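Local coordinates for oligopeptide-binding protein oppA (Lactococcus lactis, PDB 3DRF) that captures oligopeptides as the binding component of the ABC transporter OppABCDF, which takes them up, closing round them in venus fly-trap fashion, at residues A38-S43 / V258-S263; Y119-E124 / A195-L200; N276-S281 / L543-V548; S499-D504 / E528-K533; N506-A511 / A521-Y526. One frame throughout, in Å; residues are numbered along the deposited sequence. Where two conformers were deposited one is given.

Interaction 1 of 5, residues A38-S43 / V258-S263; sequences AYQSDS and VSTAKS
Q40 pairs with V258 where two parallel strands run out together, and two backbone bonds fix the register: V258 N donates a hydrogen bond to Y39 O at 3.1 Å, and S41 N donates to V258 O at 2.9 Å. V258 O also takes a CA-H...O contact from Q40. Beyond this bridge the side chains take over. The D42 carboxylate holds the start of the following turn. OD1 accepts from T260 N at 2.9 Å on its syn side, somewhat out of the carboxylate plane, while in the conformer given T260 OG1 donates to OD2 at 2.8 Å from above that plane. Water 1 adds a further link, donating to D42 OD1 and accepting from A261 N. The Q40 side chain leaves its strand fully extended (chi1 -172°, chi2 180°), which carries the amide over T260 to S263. There NE2 donates to S263 OG at 2.9 Å, almost straight (171°) and in the amide plane; S263 OG donates in turn to S259 O. Q40 NE2 also bonds to Q282 OE1, and OE1 accepts from V279 N. A38 CB against V258 CG1, 3.7 Å apart, is the apolar end. In the mixed sheet strand 34-40 lies between strands 252-258 and 274-276, and the turn at T260 leads directly into helix 263-268.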
# COMPACT_ATOMS: atom_id res chain seq x y z
N ALA A 38 11.57 -12.54 -10.82
CA ALA A 38 10.81 -11.46 -11.42
C ALA A 38 9.60 -11.04 -10.58
O ALA A 38 9.07 -11.78 -9.81
CB ALA A 38 10.37 -11.82 -12.89
N TYR A 39 9.18 -9.81 -10.84
CA TYR A 39 7.88 -9.28 -10.40
C TYR A 39 7.04 -8.96 -11.62
O TYR A 39 7.50 -8.34 -12.53
CB TYR A 39 8.09 -8.03 -9.49
CG TYR A 39 6.84 -7.65 -8.73
CD1 TYR A 39 6.65 -8.06 -7.42
CD2 TYR A 39 5.83 -6.93 -9.35
CE1 TYR A 39 5.47 -7.72 -6.75
CE2 TYR A 39 4.72 -6.60 -8.70
CZ TYR A 39 4.54 -7.02 -7.42
OH TYR A 39 3.38 -6.66 -6.77
N GLN A 40 5.81 -9.43 -11.60
CA GLN A 40 4.90 -9.19 -12.71
C GLN A 40 4.39 -7.74 -12.69
O GLN A 40 3.75 -7.30 -11.79
CB GLN A 40 3.73 -10.18 -12.66
CG GLN A 40 2.86 -10.08 -13.95
CD GLN A 40 1.72 -11.06 -13.90
OE1 GLN A 40 0.69 -10.80 -13.33
NE2 GLN A 40 1.94 -12.22 -14.49
N SER A 41 4.74 -7.05 -13.76
CA SER A 41 4.37 -5.67 -13.91
C SER A 41 4.35 -5.29 -15.38
O SER A 41 5.28 -5.53 -16.06
CB SER A 41 5.40 -4.78 -13.18
OG SER A 41 5.09 -3.40 -13.35
N ASP A 42 3.27 -4.68 -15.80
CA ASP A 42 3.17 -4.13 -17.15
C ASP A 42 3.78 -2.71 -17.29
O ASP A 42 4.00 -2.24 -18.36
CB ASP A 42 1.70 -4.16 -17.64
CG ASP A 42 1.22 -5.60 -17.93
OD1 ASP A 42 2.01 -6.32 -18.41
OD2 ASP A 42 0.13 -5.95 -17.56
N SER A 43 4.05 -2.08 -16.17
CA SER A 43 4.74 -0.78 -16.15
C SER A 43 6.22 -0.91 -15.76
O SER A 43 6.59 -1.78 -15.04
CB SER A 43 4.08 0.14 -15.12
OG SER A 43 2.80 0.54 -15.53
N VAL A 258 8.62 -8.47 -15.40
CA VAL A 258 8.10 -9.26 -16.51
C VAL A 258 6.62 -8.98 -16.75
O VAL A 258 5.86 -8.78 -15.81
CB VAL A 258 8.29 -10.77 -16.27
CG1 VAL A 258 7.48 -11.22 -15.06
CG2 VAL A 258 7.90 -11.56 -17.51
N SER A 259 6.22 -8.75 -18.01
CA SER A 259 4.85 -8.37 -18.32
C SER A 259 3.87 -9.50 -18.02
O SER A 259 4.25 -10.67 -17.94
CB SER A 259 4.70 -8.00 -19.79
OG SER A 259 4.80 -9.15 -20.60
N THR A 260 2.60 -9.15 -17.86
CA THR A 260 1.58 -10.15 -17.63
C THR A 260 1.47 -11.14 -18.80
O THR A 260 1.33 -12.34 -18.58
CB THR A 260 0.25 -9.46 -17.38
OG1 THR A 260 0.46 -8.43 -16.40
CG2 THR A 260 -0.78 -10.44 -16.89
N ALA A 261 1.59 -10.64 -20.03
CA ALA A 261 1.44 -11.49 -21.25
C ALA A 261 2.61 -12.41 -21.49
O ALA A 261 2.47 -13.38 -22.16
CB ALA A 261 1.23 -10.58 -22.47
N LYS A 262 3.75 -12.12 -20.89
CA LYS A 262 4.96 -12.93 -21.07
C LYS A 262 5.29 -13.85 -19.88
O LYS A 262 6.20 -14.58 -19.93
CB LYS A 262 6.16 -12.06 -21.45
CG LYS A 262 5.98 -11.37 -22.84
CD LYS A 262 7.12 -10.46 -23.21
CE LYS A 262 6.93 -9.95 -24.64
NZ LYS A 262 7.10 -11.13 -25.49
N SER A 263 4.51 -13.76 -18.82
CA SER A 263 4.86 -14.46 -17.57
C SER A 263 4.82 -16.01 -17.64
O SER A 263 5.73 -16.63 -17.22
CB SER A 263 3.96 -13.99 -16.41
OG SER A 263 4.31 -12.66 -16.04
O HOH W 1 1.18 -7.78 -20.77

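Interaction 2 of 5, residues Y119-E124 / A195-L200; sequences YEFTYE and APYQYL
F121 and Y197 form the aromatic part of this contact, a T-shaped pair with ring centroids 5.1 Å apart and planes at 70°. The tyrosine presents its edge: Y197 CD1 stands over the centre of one F121 face, 3.7 Å from F121 CD2. With CG anti to the backbone N (chi1 -170°), the F121 ring reaches out from helix 116-127 to meet it. Aliphatic contacts flank the pair, A195 CB lying 3.7 Å from F121 CD1 and L200 CB a looser 4.3 Å from F121 CE1. The two segments make no direct polar bond; T122 OG1 sits beside A195 but bonds to T193 O, whereas D118, one turn before T122, ties down the incoming chain through a backbone bond to A195 and its carboxylate to Y197 N. P196, centre of an inverse gamma turn, occupies the N-cap position of helix 197-200. Thus a one-turn helix and the chain leading into it dock on the flank of helix 116-127, an edge-to-face aromatic pair at the junction.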
# COMPACT_ATOMS: atom_id res chain seq x y z
N TYR A 119 17.99 7.24 11.38
CA TYR A 119 16.58 6.94 11.73
C TYR A 119 15.67 8.20 11.76
O TYR A 119 14.63 8.21 11.21
CB TYR A 119 16.57 6.19 13.08
CG TYR A 119 15.14 5.82 13.47
CD1 TYR A 119 14.36 4.93 12.70
CD2 TYR A 119 14.56 6.42 14.57
CE1 TYR A 119 13.04 4.63 13.07
CE2 TYR A 119 13.24 6.13 14.94
CZ TYR A 119 12.49 5.25 14.18
OH TYR A 119 11.18 4.95 14.55
N GLU A 120 16.14 9.23 12.44
CA GLU A 120 15.43 10.52 12.44
C GLU A 120 15.30 11.06 11.00
O GLU A 120 14.29 11.63 10.65
CB GLU A 120 16.20 11.53 13.36
CG GLU A 120 15.52 12.92 13.39
CD GLU A 120 15.92 13.87 12.24
OE1 GLU A 120 16.85 13.60 11.52
OE2 GLU A 120 15.23 14.89 12.16
N PHE A 121 16.33 10.85 10.18
CA PHE A 121 16.27 11.41 8.80
C PHE A 121 15.11 10.83 7.95
O PHE A 121 14.54 11.55 7.20
CB PHE A 121 17.65 11.26 8.09
CG PHE A 121 17.73 12.03 6.79
CD1 PHE A 121 18.11 11.38 5.63
CD2 PHE A 121 17.40 13.37 6.73
CE1 PHE A 121 18.19 12.07 4.45
CE2 PHE A 121 17.49 14.09 5.50
CZ PHE A 121 17.86 13.40 4.38
N THR A 122 14.77 9.55 8.17
CA THR A 122 13.55 8.96 7.55
C THR A 122 12.31 9.90 7.80
O THR A 122 11.55 10.18 6.91
CB THR A 122 13.27 7.63 8.21
OG1 THR A 122 14.39 6.74 7.86
CG2 THR A 122 11.94 7.04 7.70
N TYR A 123 12.17 10.39 9.03
CA TYR A 123 11.01 11.25 9.38
C TYR A 123 11.04 12.55 8.56
O TYR A 123 10.04 12.98 8.15
CB TYR A 123 10.99 11.58 10.86
CG TYR A 123 10.60 10.37 11.74
CD1 TYR A 123 11.56 9.42 12.13
CD2 TYR A 123 9.28 10.13 12.12
CE1 TYR A 123 11.23 8.32 12.93
CE2 TYR A 123 8.93 9.00 12.93
CZ TYR A 123 9.92 8.14 13.35
OH TYR A 123 9.54 7.05 14.12
N GLU A 124 12.22 13.12 8.35
CA GLU A 124 12.34 14.33 7.58
C GLU A 124 11.97 14.07 6.13
O GLU A 124 11.38 14.87 5.51
CB GLU A 124 13.78 14.90 7.63
CG GLU A 124 14.22 15.33 9.11
CD GLU A 124 15.52 16.06 9.16
OE1 GLU A 124 16.00 16.37 8.12
OE2 GLU A 124 16.04 16.25 10.25
N ALA A 195 17.48 5.99 6.63
CA ALA A 195 17.96 6.64 5.39
C ALA A 195 19.39 7.10 5.63
O ALA A 195 19.68 7.58 6.71
CB ALA A 195 17.04 7.84 5.04
N PRO A 196 20.24 6.96 4.63
CA PRO A 196 21.68 7.22 4.84
C PRO A 196 22.01 8.74 4.76
O PRO A 196 22.43 9.25 3.72
CB PRO A 196 22.33 6.39 3.72
CG PRO A 196 21.25 6.41 2.58
CD PRO A 196 19.95 6.29 3.35
N TYR A 197 21.85 9.39 5.91
CA TYR A 197 21.99 10.85 5.97
C TYR A 197 23.37 11.38 5.50
O TYR A 197 23.41 12.27 4.75
CB TYR A 197 21.65 11.35 7.38
CG TYR A 197 21.93 12.83 7.55
CD1 TYR A 197 21.10 13.78 6.98
CD2 TYR A 197 23.05 13.26 8.23
CE1 TYR A 197 21.39 15.14 7.13
CE2 TYR A 197 23.33 14.62 8.40
CZ TYR A 197 22.50 15.51 7.82
OH TYR A 197 22.72 16.89 7.94
N GLN A 198 24.45 10.76 5.93
CA GLN A 198 25.77 11.26 5.49
C GLN A 198 25.95 11.13 3.98
O GLN A 198 26.56 11.95 3.40
CB GLN A 198 26.92 10.54 6.23
CG GLN A 198 27.07 10.90 7.71
CD GLN A 198 27.31 12.39 7.95
OE1 GLN A 198 27.97 13.05 7.20
NE2 GLN A 198 26.76 12.88 9.02
N TYR A 199 25.39 10.09 3.38
CA TYR A 199 25.46 9.88 1.91
C TYR A 199 24.62 10.90 1.09
O TYR A 199 24.96 11.25 0.02
CB TYR A 199 24.98 8.47 1.63
CG TYR A 199 25.16 7.96 0.20
CD1 TYR A 199 26.45 7.86 -0.38
CD2 TYR A 199 24.08 7.49 -0.53
CE1 TYR A 199 26.62 7.34 -1.64
CE2 TYR A 199 24.25 6.98 -1.80
CZ TYR A 199 25.53 6.93 -2.34
OH TYR A 199 25.73 6.43 -3.63
N LEU A 200 23.52 11.33 1.68
CA LEU A 200 22.47 12.10 1.00
C LEU A 200 22.40 13.58 1.39
O LEU A 200 21.66 14.31 0.79
CB LEU A 200 21.09 11.43 1.30
CG LEU A 200 20.95 9.97 0.80
CD1 LEU A 200 19.54 9.41 1.18
CD2 LEU A 200 21.14 9.88 -0.73

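Interaction 3 of 5, residues N276-S281 / L543-V548; sequences NGMVSS and LNYTPV
Y545 reaches from its strand to the loop at V279, and around its ring the contact is tight. With chi1 at 71° the ring projects between its own backbone N and carbonyl carbon, bringing OH to V279 O, to which it donates at 2.8 Å. That oxygen lies at the ring edge in the ring plane, although the hydroxyl meets the V279 carbonyl from above the carbonyl plane. M278 crosses the tyrosine at about a right angle: its CB is 3.7 Å from Y545 CZ, and its sulfur makes an oblique Met-aromatic contact, then rests 3.9 Å from P547 CG. V286 of helix 283-287 touches M278, Y545 and P547, closing this apolar patch. At the other end T546 OG1 donates to N276 OD1 at 3.0 Å, in the carbonyl plane of the amide, while N276 ND2 is held by Y255 OH. The main chains between these anchors stand apart, and water fills in. Water 2 joins G277 N to Y545 O, water 3 links M278 N to the same oxygen, and water 4 runs from M278 O to Y545 N. Strand 536-549 therefore meets the loop after strand 274-276 through side chains and waters, with two direct hydrogen bonds; the backbone N and O of Y545 bond to ordered waters that relay them to the loop, so this part of the contact is water-mediated.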
# COMPACT_ATOMS: atom_id res chain seq x y z
N ASN A 276 6.92 -13.25 -8.53
CA ASN A 276 6.00 -12.66 -7.53
C ASN A 276 5.00 -11.73 -8.19
O ASN A 276 5.27 -11.17 -9.22
CB ASN A 276 6.82 -11.93 -6.45
CG ASN A 276 7.59 -12.92 -5.58
OD1 ASN A 276 7.00 -13.83 -5.04
ND2 ASN A 276 8.89 -12.75 -5.49
N GLY A 277 3.86 -11.59 -7.56
CA GLY A 277 2.81 -10.68 -8.03
C GLY A 277 1.94 -11.13 -9.18
O GLY A 277 1.28 -10.36 -9.77
N MET A 278 1.96 -12.43 -9.47
CA MET A 278 1.17 -12.91 -10.61
C MET A 278 -0.33 -12.82 -10.38
O MET A 278 -0.79 -13.11 -9.32
CB MET A 278 1.55 -14.35 -10.98
CG MET A 278 2.96 -14.43 -11.56
SD MET A 278 3.37 -16.12 -12.12
CE MET A 278 2.30 -16.29 -13.58
N VAL A 279 -1.05 -12.42 -11.42
CA VAL A 279 -2.49 -12.21 -11.38
C VAL A 279 -3.25 -13.55 -11.16
O VAL A 279 -2.83 -14.61 -11.58
CB VAL A 279 -3.01 -11.53 -12.67
CG1 VAL A 279 -2.60 -10.03 -12.68
CG2 VAL A 279 -2.61 -12.26 -13.96
N SER A 280 -4.39 -13.44 -10.52
CA SER A 280 -5.22 -14.60 -10.20
C SER A 280 -5.66 -15.38 -11.44
O SER A 280 -5.82 -16.59 -11.37
CB SER A 280 -6.46 -14.14 -9.43
OG SER A 280 -6.11 -13.60 -8.16
N SER A 281 -5.82 -14.70 -12.57
CA SER A 281 -6.33 -15.36 -13.79
C SER A 281 -5.34 -16.40 -14.38
O SER A 281 -5.74 -17.22 -15.14
CB SER A 281 -6.69 -14.35 -14.87
OG SER A 281 -5.55 -13.62 -15.27
N LEU A 543 -6.11 -14.25 -2.01
CA LEU A 543 -4.94 -15.08 -1.69
C LEU A 543 -3.87 -14.80 -2.73
O LEU A 543 -4.19 -14.66 -3.86
CB LEU A 543 -5.27 -16.60 -1.76
CG LEU A 543 -6.39 -17.11 -0.89
CD1 LEU A 543 -6.64 -18.66 -1.14
CD2 LEU A 543 -6.05 -16.81 0.50
N ASN A 544 -2.62 -14.70 -2.29
CA ASN A 544 -1.46 -14.63 -3.16
C ASN A 544 -0.93 -16.04 -3.48
O ASN A 544 -1.11 -16.94 -2.69
CB ASN A 544 -0.32 -13.84 -2.48
CG ASN A 544 -0.58 -12.33 -2.43
OD1 ASN A 544 -1.28 -11.82 -3.20
ND2 ASN A 544 -0.02 -11.70 -1.45
N TYR A 545 -0.24 -16.17 -4.61
CA TYR A 545 0.52 -17.39 -4.93
C TYR A 545 1.82 -16.98 -5.60
O TYR A 545 1.89 -15.98 -6.22
CB TYR A 545 -0.29 -18.33 -5.84
CG TYR A 545 -0.46 -17.82 -7.28
CD1 TYR A 545 0.37 -18.27 -8.29
CD2 TYR A 545 -1.48 -16.93 -7.60
CE1 TYR A 545 0.21 -17.87 -9.57
CE2 TYR A 545 -1.63 -16.48 -8.90
CZ TYR A 545 -0.78 -16.97 -9.88
OH TYR A 545 -0.96 -16.58 -11.15
N THR A 546 2.83 -17.83 -5.45
CA THR A 546 4.14 -17.63 -6.08
C THR A 546 4.63 -18.99 -6.55
O THR A 546 4.83 -19.86 -5.78
CB THR A 546 5.14 -17.08 -5.05
OG1 THR A 546 4.75 -15.74 -4.75
CG2 THR A 546 6.60 -17.06 -5.60
N PRO A 547 4.87 -19.16 -7.84
CA PRO A 547 5.57 -20.37 -8.29
C PRO A 547 7.10 -20.30 -8.04
O PRO A 547 7.71 -19.29 -8.17
CB PRO A 547 5.27 -20.40 -9.80
CG PRO A 547 5.17 -18.96 -10.19
CD PRO A 547 4.56 -18.25 -8.97
N VAL A 548 7.64 -21.44 -7.64
CA VAL A 548 9.04 -21.58 -7.28
C VAL A 548 9.62 -22.82 -7.98
O VAL A 548 9.12 -23.89 -7.80
CB VAL A 548 9.21 -21.74 -5.74
CG1 VAL A 548 10.68 -21.86 -5.41
CG2 VAL A 548 8.56 -20.53 -5.01
O HOH W 2 2.90 -13.26 -5.29
O HOH W 3 3.30 -14.65 -8.24
O HOH W 4 -0.08 -13.77 -6.62
O HOH W 5 -3.74 -14.08 -6.57

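Interaction 4 of 5, residues S499-D504 / E528-K533; sequences SEITKD and EDMNKK
D529 faces two acids of the opposite helix, D504 and E500. Its OD2 lies 2.5 Å from D504 OD2, the two carboxylates nearly coplanar (22°), a separation at which one of them probably holds a proton and donates it. K525, one turn earlier, forms salt bridges with both D529 and D504 and would be expected to ease the crowding of negative charge. In the E500 conformer given, that side chain extends from its helix (chi1 177°) across D529, and its OE2 comes 3.2 Å from D529 CG. Next, M530 turns to the buried side; its chain is bent at chi2 and chi3, and SD settles 3.7 Å from I501 CD1, with F496 touching both residues. Helices 499-508 and 516-533 form an antiparallel helical hairpin here, their local axes 10.3 Å apart at closest and crossing at -160°. Last comes K533, one turn on from D529, its chain, bent at chi2, passing across E500 at a slant. In that same E500 conformer K533 CE lies 3.3 Å from E500 OE2, but NZ stays 4.4 Å from that oxygen, beyond a salt bridge. The ammonium instead pairs with D498, and water 7, 3.0 Å from E500 OE1, connects the two side chains.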
# COMPACT_ATOMS: atom_id res chain seq x y z
N SER A 499 -16.64 13.91 9.54
CA SER A 499 -16.44 13.86 11.02
C SER A 499 -16.72 12.47 11.60
O SER A 499 -15.99 12.02 12.39
CB SER A 499 -17.28 14.89 11.77
OG SER A 499 -16.83 16.20 11.42
N GLU A 500 -17.74 11.79 11.10
CA GLU A 500 -18.05 10.44 11.59
C GLU A 500 -16.89 9.48 11.31
O GLU A 500 -16.48 8.71 12.19
CB GLU A 500 -19.35 9.91 10.95
CG GLU A 500 -19.72 8.49 11.34
CD GLU A 500 -21.07 8.07 10.79
OE1 GLU A 500 -22.11 8.51 11.34
OE2 GLU A 500 -21.08 7.33 9.79
N ILE A 501 -16.40 9.50 10.09
CA ILE A 501 -15.24 8.63 9.70
C ILE A 501 -13.97 8.95 10.49
O ILE A 501 -13.34 8.08 10.97
CB ILE A 501 -15.00 8.58 8.17
CG1 ILE A 501 -16.29 8.09 7.42
CG2 ILE A 501 -13.76 7.70 7.87
CD1 ILE A 501 -16.82 6.72 7.89
N THR A 502 -13.65 10.23 10.59
CA THR A 502 -12.49 10.71 11.36
C THR A 502 -12.60 10.25 12.83
O THR A 502 -11.69 9.69 13.35
CB THR A 502 -12.39 12.24 11.29
OG1 THR A 502 -11.94 12.58 9.97
CG2 THR A 502 -11.41 12.78 12.35
N LYS A 503 -13.79 10.40 13.47
CA LYS A 503 -13.96 9.91 14.83
C LYS A 503 -13.86 8.38 14.90
O LYS A 503 -13.32 7.84 15.86
CB LYS A 503 -15.27 10.40 15.41
CG LYS A 503 -15.29 11.89 15.69
CD LYS A 503 -16.49 12.25 16.53
CE LYS A 503 -16.63 13.74 16.75
NZ LYS A 503 -17.48 14.35 15.70
N ASP A 504 -14.40 7.64 13.87
CA ASP A 504 -14.23 6.19 13.82
C ASP A 504 -12.75 5.82 13.82
O ASP A 504 -12.34 4.88 14.50
CB ASP A 504 -14.92 5.61 12.58
CG ASP A 504 -16.43 5.60 12.71
OD1 ASP A 504 -16.93 5.85 13.82
OD2 ASP A 504 -17.11 5.33 11.70
N GLU A 528 -19.00 -0.66 9.07
CA GLU A 528 -20.39 -0.36 8.76
C GLU A 528 -20.52 1.08 8.26
O GLU A 528 -21.18 1.30 7.30
CB GLU A 528 -21.24 -0.47 10.04
CG GLU A 528 -21.47 -1.92 10.61
CD GLU A 528 -22.08 -1.90 12.00
OE1 GLU A 528 -22.02 -0.91 12.71
OE2 GLU A 528 -22.61 -2.94 12.32
N ASP A 529 -19.85 2.02 8.90
CA ASP A 529 -20.02 3.44 8.53
C ASP A 529 -19.40 3.73 7.14
O ASP A 529 -19.95 4.46 6.39
CB ASP A 529 -19.41 4.40 9.60
CG ASP A 529 -20.20 4.41 10.89
OD1 ASP A 529 -21.31 3.93 10.96
OD2 ASP A 529 -19.61 4.94 11.83
N MET A 530 -18.28 3.12 6.83
CA MET A 530 -17.65 3.32 5.53
C MET A 530 -18.57 2.75 4.45
O MET A 530 -18.70 3.32 3.44
CB MET A 530 -16.30 2.58 5.48
CG MET A 530 -15.19 3.40 6.27
SD MET A 530 -14.71 5.01 5.41
CE MET A 530 -13.41 4.40 4.26
N ASN A 531 -19.19 1.61 4.70
CA ASN A 531 -20.12 1.02 3.69
C ASN A 531 -21.38 1.91 3.49
O ASN A 531 -21.83 2.09 2.42
CB ASN A 531 -20.51 -0.42 4.12
CG ASN A 531 -19.43 -1.45 3.80
OD1 ASN A 531 -18.46 -1.16 3.14
ND2 ASN A 531 -19.62 -2.62 4.29
N LYS A 532 -21.91 2.49 4.56
CA LYS A 532 -23.12 3.35 4.46
C LYS A 532 -22.81 4.70 3.80
O LYS A 532 -23.51 5.10 2.95
CB LYS A 532 -23.76 3.55 5.84
CG LYS A 532 -25.08 4.37 5.71
CD LYS A 532 -25.79 4.44 7.06
CE LYS A 532 -27.22 5.13 6.88
NZ LYS A 532 -27.83 5.65 8.20
N LYS A 533 -21.70 5.33 4.19
CA LYS A 533 -21.30 6.59 3.58
C LYS A 533 -20.95 6.36 2.10
O LYS A 533 -21.20 7.19 1.28
CB LYS A 533 -20.06 7.16 4.30
CG LYS A 533 -20.28 7.67 5.76
CD LYS A 533 -20.85 9.04 5.88
CE LYS A 533 -20.98 9.49 7.36
NZ LYS A 533 -21.35 11.02 7.41
O HOH W 6 -20.08 13.08 9.77
O HOH W 7 -23.44 10.69 9.68

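Interaction 5 of 5, residues N506-A511 / A521-Y526; sequences NDIDSA and AAFVKY
The F523 ring carries I508 CG2 on one face, a CH-pi contact with the methyl 3.9 Å from the ring centroid and 27° off its normal. The methyl is offset toward the rim, with F523 CZ its nearest ring atom at 3.5 Å. The Y526 ring is approached obliquely by the other branch of the same isoleucine: I508 CD1 lies 3.5 Å from Y526 CB and 3.7 Å from Y526 CG. Its CG1 is placed anti to the carbonyl carbon by chi1 of -78°, so that branch runs between the two rings over A522, where CG1 and A522 CB are 3.7 Å apart. D507 OD2 rests on the same alanine methyl, at 3.8 Å; its other oxygen, OD1, bonds to Y518 OH. Y526 OH pairs with Q481 OE1. Beyond I508 the chain turns, and D507 O accepts from both S510 N and S510 OG on the same face of its plane. R519 ties the turn back, with a salt bridge to D509 and a bond to I508 O. The small A522 lets the backbones come close, I508 CA and A522 CA 5.3 Å apart, near the connection of an antiparallel helix pair, with I508 packed between.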
# COMPACT_ATOMS: atom_id res chain seq x y z
N ASN A 506 -10.11 7.49 14.66
CA ASN A 506 -9.44 7.86 15.94
C ASN A 506 -9.87 6.90 17.07
O ASN A 506 -9.06 6.52 17.85
CB ASN A 506 -9.75 9.33 16.29
CG ASN A 506 -9.12 10.33 15.32
OD1 ASN A 506 -8.29 10.01 14.52
ND2 ASN A 506 -9.57 11.53 15.43
N ASP A 507 -11.15 6.54 17.10
CA ASP A 507 -11.65 5.63 18.17
C ASP A 507 -10.90 4.27 18.15
O ASP A 507 -10.58 3.75 19.18
CB ASP A 507 -13.18 5.49 18.06
CG ASP A 507 -13.81 5.00 19.34
OD1 ASP A 507 -13.38 5.42 20.40
OD2 ASP A 507 -14.74 4.27 19.27
N ILE A 508 -10.65 3.75 16.95
CA ILE A 508 -9.91 2.48 16.77
C ILE A 508 -8.53 2.51 17.44
O ILE A 508 -8.06 1.53 17.95
CB ILE A 508 -9.84 2.17 15.26
CG1 ILE A 508 -11.21 1.60 14.79
CG2 ILE A 508 -8.66 1.22 14.94
CD1 ILE A 508 -11.40 1.63 13.22
N ASP A 509 -7.93 3.68 17.41
CA ASP A 509 -6.54 3.83 17.93
C ASP A 509 -6.49 4.60 19.25
O ASP A 509 -5.46 4.92 19.70
CB ASP A 509 -5.59 4.49 16.86
CG ASP A 509 -5.36 3.62 15.65
OD1 ASP A 509 -5.51 2.44 15.74
OD2 ASP A 509 -5.08 4.19 14.63
N SER A 510 -7.63 4.84 19.86
CA SER A 510 -7.71 5.56 21.12
C SER A 510 -7.23 4.71 22.33
O SER A 510 -7.09 3.52 22.25
CB SER A 510 -9.17 6.03 21.36
OG SER A 510 -10.01 4.98 21.75
N ALA A 511 -7.03 5.43 23.44
CA ALA A 511 -6.69 4.80 24.73
C ALA A 511 -7.77 3.80 25.16
O ALA A 511 -7.45 2.81 25.68
CB ALA A 511 -6.47 5.91 25.83
N ALA A 521 -15.31 -3.50 18.59
CA ALA A 521 -16.54 -2.73 18.30
C ALA A 521 -16.26 -1.46 17.50
O ALA A 521 -17.05 -1.12 16.66
CB ALA A 521 -17.31 -2.42 19.62
N ALA A 522 -15.15 -0.81 17.77
CA ALA A 522 -14.76 0.34 16.97
C ALA A 522 -14.46 -0.05 15.53
O ALA A 522 -14.88 0.61 14.65
CB ALA A 522 -13.56 0.99 17.64
N PHE A 523 -13.78 -1.16 15.32
CA PHE A 523 -13.52 -1.67 13.96
C PHE A 523 -14.83 -2.03 13.25
O PHE A 523 -14.95 -1.78 12.11
CB PHE A 523 -12.56 -2.89 13.98
CG PHE A 523 -11.10 -2.52 13.73
CD1 PHE A 523 -10.65 -2.02 12.52
CD2 PHE A 523 -10.17 -2.67 14.74
CE1 PHE A 523 -9.33 -1.69 12.30
CE2 PHE A 523 -8.81 -2.37 14.53
CZ PHE A 523 -8.41 -1.86 13.31
N VAL A 524 -15.78 -2.63 13.95
CA VAL A 524 -17.07 -2.99 13.32
C VAL A 524 -17.81 -1.69 12.89
O VAL A 524 -18.32 -1.62 11.83
CB VAL A 524 -17.95 -3.84 14.27
CG1 VAL A 524 -19.40 -3.91 13.76
CG2 VAL A 524 -17.38 -5.25 14.39
N LYS A 525 -17.86 -0.73 13.78
CA LYS A 525 -18.55 0.56 13.50
C LYS A 525 -17.95 1.26 12.28
O LYS A 525 -18.66 1.68 11.43
CB LYS A 525 -18.60 1.45 14.74
CG LYS A 525 -19.37 2.77 14.46
CD LYS A 525 -19.42 3.66 15.71
CE LYS A 525 -20.39 4.83 15.57
NZ LYS A 525 -19.97 5.78 14.48
N TYR A 526 -16.63 1.32 12.24
CA TYR A 526 -15.90 1.84 11.09
C TYR A 526 -16.26 1.13 9.77
O TYR A 526 -16.50 1.76 8.79
CB TYR A 526 -14.40 1.66 11.37
CG TYR A 526 -13.51 1.96 10.17
CD1 TYR A 526 -13.42 3.24 9.61
CD2 TYR A 526 -12.74 0.94 9.59
CE1 TYR A 526 -12.57 3.47 8.49
CE2 TYR A 526 -11.92 1.18 8.51
CZ TYR A 526 -11.87 2.43 7.95
OH TYR A 526 -11.05 2.70 6.85

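In the fold
Interactions 4 and 5 are two levels of one helix pair, 499-508 with 516-533, their centres 10 Å apart and joined by the salt bridge of D504 to K525. Interactions 1 and 3, centres 12 Å apart, meet through strand 34-40, whose A38 and Q40 bond to N276 of strand 274-276. Interaction 1 lies on the opposite side of the chain's centre from interactions 4 and 5; strand 536-549, which follows helix 516-533, brings the chain to interaction 3. Interaction 2 stands alone, at least 33 Å from every other centre, within the sequence between the halves of interaction 1. Interaction 3 alone joins the middle of the chain to its C-terminal part, while 4 and 5 are local to the helix pair.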